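Local atomic coordinates of putative L-alanine-DL-glutamate epimerase (Burkholderia xenovorans, PDB entry 3GO2), a protein that probably acts as a racemase or epimerase of the mandelate racemase/muconate lactonizing enzyme family, putatively an L-alanine-DL-glutamate epimerase, and binds magnesium. Residues R160-N165 / V214-D219. Numbering follows the deposited sequence.
Sequences RAIKTN and VEILLD. With MG (magnesium ion), chain B.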
# COMPACT_ATOMS: atom_id res chain seq x y z
N ARG A 160 11.95 10.54 -39.65
CA ARG A 160 11.54 11.51 -38.65
C ARG A 160 12.14 11.23 -37.29
O ARG A 160 11.98 12.06 -36.38
CB ARG A 160 10.03 11.49 -38.50
CG ARG A 160 9.27 11.77 -39.79
CD ARG A 160 7.83 11.38 -39.65
NE ARG A 160 7.10 11.57 -40.90
CZ ARG A 160 5.78 11.44 -41.04
NH1 ARG A 160 5.01 11.10 -40.00
NH2 ARG A 160 5.23 11.65 -42.23
N ALA A 161 12.76 10.06 -37.15
CA ALA A 161 13.34 9.61 -35.87
C ALA A 161 14.41 8.56 -36.10
O ALA A 161 14.32 7.77 -37.05
CB ALA A 161 12.26 9.09 -34.94
N ILE A 162 15.43 8.56 -35.25
CA ILE A 162 16.51 7.58 -35.29
C ILE A 162 16.81 7.10 -33.87
O ILE A 162 16.59 7.86 -32.92
CB ILE A 162 17.83 8.17 -35.92
CG1 ILE A 162 18.32 9.37 -35.14
CG2 ILE A 162 17.59 8.55 -37.38
CD1 ILE A 162 19.58 10.02 -35.74
N LYS A 163 17.30 5.87 -33.74
CA LYS A 163 17.70 5.33 -32.45
C LYS A 163 19.14 4.89 -32.43
O LYS A 163 19.57 4.18 -33.32
CB LYS A 163 16.82 4.16 -32.06
CG LYS A 163 16.99 3.77 -30.59
CD LYS A 163 15.92 2.78 -30.06
CE LYS A 163 16.17 1.32 -30.43
NZ LYS A 163 15.06 0.41 -29.95
N THR A 164 19.88 5.31 -31.41
CA THR A 164 21.25 4.87 -31.22
C THR A 164 21.41 4.12 -29.89
O THR A 164 20.46 4.00 -29.11
CB THR A 164 22.26 6.06 -31.30
OG1 THR A 164 23.58 5.54 -31.43
CG2 THR A 164 22.14 7.01 -30.07
N ASN A 165 22.62 3.65 -29.65
CA ASN A 165 22.97 2.89 -28.43
C ASN A 165 24.17 3.61 -27.77
O ASN A 165 24.34 4.82 -27.94
CB ASN A 165 23.28 1.46 -28.79
CG ASN A 165 22.09 0.73 -29.41
OD1 ASN A 165 21.37 -0.04 -28.72
ND2 ASN A 165 21.87 0.95 -30.69
N VAL A 214 14.47 16.10 -36.44
CA VAL A 214 14.53 14.65 -36.45
C VAL A 214 14.67 14.25 -34.99
O VAL A 214 15.51 14.79 -34.28
CB VAL A 214 15.72 14.14 -37.28
CG1 VAL A 214 15.98 12.66 -37.02
CG2 VAL A 214 15.44 14.38 -38.75
N GLU A 215 13.82 13.34 -34.54
CA GLU A 215 13.83 12.92 -33.13
C GLU A 215 14.92 11.88 -32.89
O GLU A 215 15.21 11.08 -33.76
CB GLU A 215 12.48 12.33 -32.77
CG GLU A 215 11.36 13.33 -32.78
CD GLU A 215 11.13 13.96 -31.45
OE1 GLU A 215 11.87 13.65 -30.49
OE2 GLU A 215 10.18 14.75 -31.34
N ILE A 216 15.52 11.90 -31.70
CA ILE A 216 16.58 10.96 -31.35
C ILE A 216 16.10 10.10 -30.17
O ILE A 216 15.66 10.64 -29.15
CB ILE A 216 17.88 11.70 -30.98
CG1 ILE A 216 18.46 12.38 -32.25
CG2 ILE A 216 18.92 10.75 -30.41
CD1 ILE A 216 19.65 13.27 -31.98
N LEU A 217 16.16 8.79 -30.35
CA LEU A 217 15.86 7.79 -29.32
C LEU A 217 17.20 7.23 -28.84
O LEU A 217 18.13 7.05 -29.64
CB LEU A 217 15.01 6.65 -29.90
CG LEU A 217 13.56 6.96 -30.30
CD1 LEU A 217 13.42 7.99 -31.50
CD2 LEU A 217 12.93 5.63 -30.67
N LEU A 218 17.28 6.91 -27.55
CA LEU A 218 18.48 6.36 -26.94
C LEU A 218 18.14 5.02 -26.29
O LEU A 218 17.29 4.96 -25.42
CB LEU A 218 19.07 7.30 -25.90
CG LEU A 218 20.30 6.79 -25.13
CD1 LEU A 218 21.50 6.48 -26.07
CD2 LEU A 218 20.70 7.82 -24.06
N ASP A 219 18.79 3.96 -26.73
CA ASP A 219 18.57 2.63 -26.15
C ASP A 219 19.76 2.26 -25.29
O ASP A 219 20.91 2.13 -25.76
CB ASP A 219 18.38 1.62 -27.29
CG ASP A 219 17.84 0.28 -26.85
OD1 ASP A 219 17.72 0.02 -25.62
OD2 ASP A 219 17.55 -0.55 -27.76
MG MG B . 16.05 -2.28 -27.78
O HOH W 1 18.83 -1.12 -30.00
O HOH W 2 16.04 -2.07 -25.41
O HOH W 3 17.24 -3.56 -28.14
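Lys163 and Asp219 both send their side chains out trans to the backbone N (chi1 -167° in each), and a bend at chi3 of Lys163 (80°) brings its ammonium group alongside the carboxylate. Lys163 NZ makes a salt bridge with Asp219 OD2 whose hydrogen bond is weak at 3.5 Å; the closer hold on the ammonium comes from Glu245 and the hydroxyl of Tyr122. OD2 of Asp219 is chiefly a metal ligand, 2.3 Å from the magnesium ion, while OD1 accepts a bond from the backbone N of Asn221. Asn165 runs beside Asp219, amide and carboxylate planes 34° apart, and one water touches both, 3.0 Å from Asn165 OD1 and 2.6 Å from Asp219 OD2; the amide ND2 is bonded to Thr128. Farther from the metal, Lys163 crosses Leu217 at about a right angle, its CG 3.6 Å from Leu217 CB, and Leu217 CD1 reaches on to Ala161 CB at 3.8 Å. On the other face of the sheet Ile162 and Ile216 stand side by side, CG1 to CG1 4.2 Å; Ile162 packs against helices 144-156 and 193-210, and His202 of the latter is hydrogen-bonded to the Thr164 hydroxyl. Five backbone hydrogen bonds join the strands in parallel, from Glu215 N with Arg160 O to Asp219 N with Thr164 O; the shortest is Leu217 N to Ile162 O, 2.8 Å. These are neighbouring parallel strands of the enolase-superfamily barrel, linked by a crossover through helix 193-210, with their C-terminal ends delivering Asp219 to the magnesium site, to which Glu245 and Glu269 also belong, beside Lys163 and Asn165, seen to bind 2-oxoglutarate and fumarate respectively, neither bound here.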